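Local coordinates for putative pterin-4-alpha-carbinolamine dehydratase (Brucella melitensis, PDB 3JST), which probably catalyses the dehydration of 4a-hydroxytetrahydrobiopterin to 6,7-dihydrobiopterin, a step in regenerating the pterin cofactor, at residues 40-45 / 67-72; 47-52 / 60-65. One frame throughout, in Å; residues are numbered along the deposited sequence.

Contact 1 of 2, residues 40-45 / 67-72; sequences STAFGF and NRVDVT. With EDO (1,2-ethanediol), chain C.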
loop_
_atom_site.group_PDB
_atom_site.type_symbol
_atom_site.label_atom_id
_atom_site.label_comp_id
_atom_site.label_asym_id
_atom_site.label_seq_id
_atom_site.Cartn_x
_atom_site.Cartn_y
_atom_site.Cartn_z
ATOM N N SER A 40 -9.177 -5.462 16.688
ATOM C CA SER A 40 -9.332 -6.817 16.147
ATOM C C SER A 40 -9.454 -6.805 14.619
ATOM O O SER A 40 -8.789 -7.577 13.935
ATOM C CB SER A 40 -10.542 -7.523 16.788
ATOM O OG SER A 40 -10.781 -8.789 16.193
ATOM N N THR A 41 -10.290 -5.911 14.099
ATOM C CA THR A 41 -10.502 -5.782 12.660
ATOM C C THR A 41 -9.239 -5.273 11.961
ATOM O O THR A 41 -8.863 -5.788 10.908
ATOM C CB THR A 41 -11.699 -4.848 12.353
ATOM O OG1 THR A 41 -12.843 -5.292 13.093
ATOM C CG2 THR A 41 -12.043 -4.856 10.864
ATOM N N ALA A 42 -8.586 -4.275 12.559
ATOM C CA ALA A 42 -7.311 -3.766 12.052
ATOM C C ALA A 42 -6.245 -4.859 12.005
ATOM O O ALA A 42 -5.477 -4.943 11.046
ATOM C CB ALA A 42 -6.822 -2.598 12.905
ATOM N N PHE A 43 -6.191 -5.684 13.047
ATOM C CA PHE A 43 -5.209 -6.763 13.107
ATOM C C PHE A 43 -5.489 -7.846 12.062
ATOM O O PHE A 43 -4.560 -8.378 11.452
ATOM C CB PHE A 43 -5.148 -7.388 14.501
ATOM C CG PHE A 43 -4.144 -8.504 14.605
ATOM C CD1 PHE A 43 -2.798 -8.252 14.413
ATOM C CD2 PHE A 43 -4.551 -9.806 14.877
ATOM C CE1 PHE A 43 -1.862 -9.276 14.490
ATOM C CE2 PHE A 43 -3.624 -10.831 14.961
ATOM C CZ PHE A 43 -2.274 -10.560 14.764
ATOM N N GLY A 44 -6.765 -8.165 11.857
ATOM C CA GLY A 44 -7.167 -9.078 10.786
ATOM C C GLY A 44 -6.702 -8.596 9.420
ATOM O O GLY A 44 -6.209 -9.384 8.609
ATOM N N PHE A 45 -6.868 -7.299 9.174
ATOM C CA PHE A 45 -6.385 -6.656 7.947
ATOM C C PHE A 45 -4.871 -6.811 7.816
ATOM O O PHE A 45 -4.379 -7.198 6.764
ATOM C CB PHE A 45 -6.788 -5.173 7.931
ATOM C CG PHE A 45 -6.026 -4.334 6.946
ATOM C CD1 PHE A 45 -6.461 -4.208 5.636
ATOM C CD2 PHE A 45 -4.884 -3.649 7.337
ATOM C CE1 PHE A 45 -5.756 -3.427 4.730
ATOM C CE2 PHE A 45 -4.178 -2.866 6.437
ATOM C CZ PHE A 45 -4.615 -2.753 5.130
ATOM N N ASN A 67 -7.278 1.079 16.194
ATOM C CA ASN A 67 -8.061 0.799 14.985
ATOM C C ASN A 67 -7.551 1.481 13.713
ATOM O O ASN A 67 -8.162 1.341 12.644
ATOM C CB ASN A 67 -9.531 1.166 15.216
ATOM C CG ASN A 67 -9.735 2.650 15.478
ATOM O OD1 ASN A 67 -8.816 3.356 15.899
ATOM N ND2 ASN A 67 -10.950 3.126 15.239
ATOM N N ARG A 68 -6.443 2.212 13.822
ATOM C CA ARG A 68 -5.857 2.912 12.677
ATOM C C ARG A 68 -4.666 2.147 12.138
ATOM O O ARG A 68 -3.809 1.722 12.910
ATOM C CB ARG A 68 -5.393 4.316 13.075
ATOM C CG ARG A 68 -6.523 5.261 13.427
ATOM C CD ARG A 68 -6.012 6.642 13.816
ATOM N NE ARG A 68 -5.594 6.710 15.221
ATOM C CZ ARG A 68 -4.351 6.924 15.663
ATOM N NH1 ARG A 68 -3.332 7.107 14.827
ATOM N NH2 ARG A 68 -4.126 6.972 16.975
ATOM N N VAL A 69 -4.611 1.985 10.816
ATOM C CA VAL A 69 -3.418 1.471 10.151
ATOM C C VAL A 69 -3.017 2.413 9.016
ATOM O O VAL A 69 -3.782 2.601 8.066
ATOM C CB VAL A 69 -3.618 0.051 9.567
ATOM C CG1 VAL A 69 -2.278 -0.515 9.119
ATOM C CG2 VAL A 69 -4.287 -0.866 10.580
ATOM N N ASP A 70 -1.834 3.017 9.136
ATOM C CA ASP A 70 -1.289 3.883 8.097
ATOM C C ASP A 70 -0.255 3.103 7.310
ATOM O O ASP A 70 0.683 2.567 7.891
ATOM C CB ASP A 70 -0.628 5.121 8.711
ATOM C CG ASP A 70 -1.576 5.913 9.584
ATOM O OD1 ASP A 70 -2.762 6.031 9.221
ATOM O OD2 ASP A 70 -1.134 6.402 10.643
ATOM N N VAL A 71 -0.425 3.057 5.990
ATOM C CA VAL A 71 0.452 2.290 5.112
ATOM C C VAL A 71 1.150 3.201 4.105
ATOM O O VAL A 71 0.506 4.049 3.481
ATOM C CB VAL A 71 -0.345 1.221 4.333
ATOM C CG1 VAL A 71 0.591 0.362 3.486
ATOM C CG2 VAL A 71 -1.162 0.356 5.289
ATOM N N THR A 72 2.464 3.023 3.968
ATOM C CA THR A 72 3.256 3.647 2.909
ATOM C C THR A 72 3.951 2.556 2.091
ATOM O O THR A 72 4.563 1.639 2.654
ATOM C CB THR A 72 4.325 4.598 3.482
ATOM O OG1 THR A 72 3.684 5.670 4.183
ATOM C CG2 THR A 72 5.199 5.178 2.371
HETATM C C1 EDO C . 4.470 4.647 7.310
HETATM O O1 EDO C . 4.876 5.323 8.505
HETATM C C2 EDO C . 2.963 4.473 7.302
HETATM O O2 EDO C . 2.359 5.555 6.589
#

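Contact 2 of 2, residues 47-52 / 60-65; sequences AQAALY and PEWFNA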
loop_
_atom_site.group_PDB
_atom_site.type_symbol
_atom_site.label_atom_id
_atom_site.label_comp_id
_atom_site.label_asym_id
_atom_site.label_seq_id
_atom_site.Cartn_x
_atom_site.Cartn_y
_atom_site.Cartn_z
ATOM N N ALA A 47 -2.956 -9.044 9.279
ATOM C CA ALA A 47 -2.667 -10.468 9.102
ATOM C C ALA A 47 -2.800 -10.884 7.634
ATOM O O ALA A 47 -1.910 -11.525 7.081
ATOM C CB ALA A 47 -3.589 -11.316 9.988
ATOM N N GLN A 48 -3.905 -10.495 7.005
ATOM C CA GLN A 48 -4.131 -10.811 5.592
ATOM C C GLN A 48 -3.117 -10.132 4.675
ATOM O O GLN A 48 -2.621 -10.752 3.739
ATOM C CB GLN A 48 -5.550 -10.436 5.177
ATOM C CG GLN A 48 -6.601 -11.301 5.848
ATOM C CD GLN A 48 -7.986 -11.081 5.297
ATOM O OE1 GLN A 48 -8.887 -10.632 6.014
ATOM N NE2 GLN A 48 -8.174 -11.402 4.020
ATOM N N ALA A 49 -2.824 -8.862 4.946
ATOM C CA ALA A 49 -1.839 -8.101 4.172
ATOM C C ALA A 49 -0.437 -8.691 4.304
ATOM O O ALA A 49 0.316 -8.727 3.326
ATOM C CB ALA A 49 -1.840 -6.630 4.605
ATOM N N ALA A 50 -0.103 -9.156 5.506
ATOM C CA ALA A 50 1.178 -9.814 5.779
ATOM C C ALA A 50 1.377 -11.068 4.925
ATOM O O ALA A 50 2.470 -11.304 4.403
ATOM C CB ALA A 50 1.283 -10.166 7.259
ATOM N N LEU A 51 0.319 -11.868 4.789
ATOM C CA LEU A 51 0.338 -13.034 3.906
ATOM C C LEU A 51 0.744 -12.637 2.499
ATOM O O LEU A 51 1.611 -13.261 1.896
ATOM C CB LEU A 51 -1.038 -13.694 3.835
ATOM C CG LEU A 51 -1.641 -14.329 5.086
ATOM C CD1 LEU A 51 -3.011 -14.891 4.737
ATOM C CD2 LEU A 51 -0.732 -15.413 5.640
ATOM N N TYR A 52 0.094 -11.599 1.979
ATOM C CA TYR A 52 0.344 -11.132 0.620
ATOM C C TYR A 52 1.739 -10.516 0.483
ATOM O O TYR A 52 2.369 -10.633 -0.565
ATOM C CB TYR A 52 -0.743 -10.136 0.187
ATOM C CG TYR A 52 -0.791 -9.888 -1.304
ATOM C CD1 TYR A 52 -1.072 -10.919 -2.195
ATOM C CD2 TYR A 52 -0.568 -8.623 -1.822
ATOM C CE1 TYR A 52 -1.118 -10.691 -3.571
ATOM C CE2 TYR A 52 -0.609 -8.387 -3.185
ATOM C CZ TYR A 52 -0.883 -9.420 -4.055
ATOM O OH TYR A 52 -0.926 -9.171 -5.412
ATOM N N PRO A 60 5.349 -3.722 3.314
ATOM C CA PRO A 60 4.954 -2.333 3.506
ATOM C C PRO A 60 5.727 -1.650 4.621
ATOM O O PRO A 60 6.345 -2.321 5.454
ATOM C CB PRO A 60 3.476 -2.452 3.895
ATOM C CG PRO A 60 3.398 -3.766 4.615
ATOM C CD PRO A 60 4.361 -4.661 3.883
ATOM N N GLU A 61 5.700 -0.320 4.616
ATOM C CA GLU A 61 6.000 0.464 5.804
ATOM C C GLU A 61 4.646 0.817 6.405
ATOM O O GLU A 61 3.829 1.477 5.753
ATOM C CB GLU A 61 6.789 1.728 5.463
ATOM C CG GLU A 61 8.225 1.450 5.022
ATOM C CD GLU A 61 9.020 2.713 4.718
ATOM O OE1 GLU A 61 8.475 3.831 4.858
ATOM O OE2 GLU A 61 10.202 2.585 4.330
ATOM N N TRP A 62 4.384 0.372 7.630
ATOM C CA TRP A 62 3.068 0.610 8.220
ATOM C C TRP A 62 3.061 0.814 9.728
ATOM O O TRP A 62 3.898 0.286 10.450
ATOM C CB TRP A 62 2.046 -0.463 7.789
ATOM C CG TRP A 62 2.390 -1.903 8.055
ATOM C CD1 TRP A 62 3.545 -2.407 8.595
ATOM C CD2 TRP A 62 1.568 -3.041 7.742
ATOM N NE1 TRP A 62 3.479 -3.780 8.655
ATOM C CE2 TRP A 62 2.279 -4.194 8.136
ATOM C CE3 TRP A 62 0.293 -3.194 7.175
ATOM C CZ2 TRP A 62 1.759 -5.485 7.984
ATOM C CZ3 TRP A 62 -0.224 -4.479 7.021
ATOM C CH2 TRP A 62 0.511 -5.606 7.426
ATOM N N PHE A 63 2.099 1.625 10.165
ATOM C CA PHE A 63 1.951 2.035 11.554
ATOM C C PHE A 63 0.548 1.654 11.987
ATOM O O PHE A 63 -0.406 1.858 11.230
ATOM C CB PHE A 63 2.142 3.555 11.667
ATOM C CG PHE A 63 1.771 4.127 13.015
ATOM C CD1 PHE A 63 2.682 4.127 14.063
ATOM C CD2 PHE A 63 0.508 4.677 13.232
ATOM C CE1 PHE A 63 2.341 4.658 15.305
ATOM C CE2 PHE A 63 0.159 5.213 14.471
ATOM C CZ PHE A 63 1.075 5.204 15.507
ATOM N N ASN A 64 0.425 1.103 13.191
ATOM C CA ASN A 64 -0.881 0.792 13.774
ATOM C C ASN A 64 -1.001 1.382 15.176
ATOM O O ASN A 64 -0.043 1.380 15.947
ATOM C CB ASN A 64 -1.116 -0.727 13.784
ATOM C CG ASN A 64 -2.251 -1.151 14.707
ATOM O OD1 ASN A 64 -2.013 -1.786 15.730
ATOM N ND2 ASN A 64 -3.488 -0.802 14.350
ATOM N N ALA A 65 -2.179 1.920 15.471
ATOM C CA ALA A 65 -2.534 2.384 16.805
ATOM C C ALA A 65 -4.013 2.072 17.000
ATOM O O ALA A 65 -4.866 2.732 16.419
ATOM C CB ALA A 65 -2.279 3.878 16.945
#

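Contact 1 of 2, residues 40-45 / 67-72
Val69 and Phe45 meet because of how each is rotated: Val69 holds CG1 opposite its own backbone nitrogen (chi1 -170°), which splits its methyls between two helix residues, while Phe45, with CG also trans to N (chi1 163°), extends its ring over the sheet. CG1 lies 4.0 Å from Phe45 CE2, approaching the ring obliquely. The other branch, Val69 CG2, rests 3.9 Å from Ala42 CB, one helical turn before Phe45. A methyl is enough at Ala42, because the backbones of the two segments come nearest here, the CA atoms of Ala42 and Asn67 lying 5.5 Å apart just ahead of strand 68-73. Ala42 CB also lies 4.2 Å from Asn67 O, whereas the amide of Asn67 turns off to bond Phe36 O through ND2. The carbonyl oxygen of Ala42 lies at the edge of the Phe45 ring, in its plane. Met92, Ile95 and Ala96 of helix 83-96 also touch Phe45, and Phe34 and Phe36 meet it at inclined planes. Between the buried side chains of Ala42, Phe45 and Val69 hydrocarbon meets hydrocarbon, so their packing depends on shape and dispersion, with beta-branching supplying two methyls from one strand position.

Contact 2 of 2, residues 47-52 / 60-65
The indole of Trp62 meets Ala49 obliquely, while one of its faces is taken by the ring of Pro60, whose CG sits 3.6 Å above the plane and over the centre. This CH-pi contact comes from within the same segment, two residues earlier, so the proline ring backs the indole on that face. Against Ala49, the outer corner of the six-membered ring does the touching: CZ3 lies 3.6 Å from Ala49 CB and CH2 is 3.8 Å from the same methyl. Ala50 N is 4.1 Å from Trp62 CH2, a van der Waals approach to the helix backbone, made possible by the small side chain of Ala49. CG of Trp62 is wedged between its backbone N and carbonyl carbon (chi1 56°), and this rotation carries the broad ring off the strand and across to segment 47-52 of helix 39-56. Reach matters here, since even the nearest CA atoms, those of Ala50 and Pro60, are 8.7 Å apart; the length of the indole spans that gap.

Met46, a turn earlier on the helix, also touches Trp62, and Met92 of helix 83-96 packs on Ala49. Pro60 and Trp62 belong to the His-His-Pro-Glu-Trp sequence of the pterin dehydratase family, whose histidines are implicated in catalysis in relatives, so the tryptophan closes that element of the chain. Trp62 is only partly buried, and a bound 1,2-ethanediol, probably from the crystallisation liquor, lies about 5 Å from its side chain. Across the segments, the Ala49 methyl and the indole meet chiefly by dispersion, while the CH-pi contact of Pro60 within its own segment should limit how the indole can tilt.

Overall arrangement
Both contacts fasten helix 39-56 to neighbouring strands of the one antiparallel sheet, and their centres are about 7 Å apart. Along the chain the order is 40-45, 47-52, 60-65, 67-72, so contact 2 is nested inside the loop that contact 1 closes. Strand 61-65 runs back towards the start of the helix and turns into strand 68-73; probable backbone hydrogen bonds, Thr72 N to Glu61 O at 2.7 Å and Asp70 N to Phe63 O at 2.8 Å, join the two. The hairpin is thus packed against successive turns of one helix, consistent with the alpha-beta fold of pterin dehydratases, in which helices lie on a sheet.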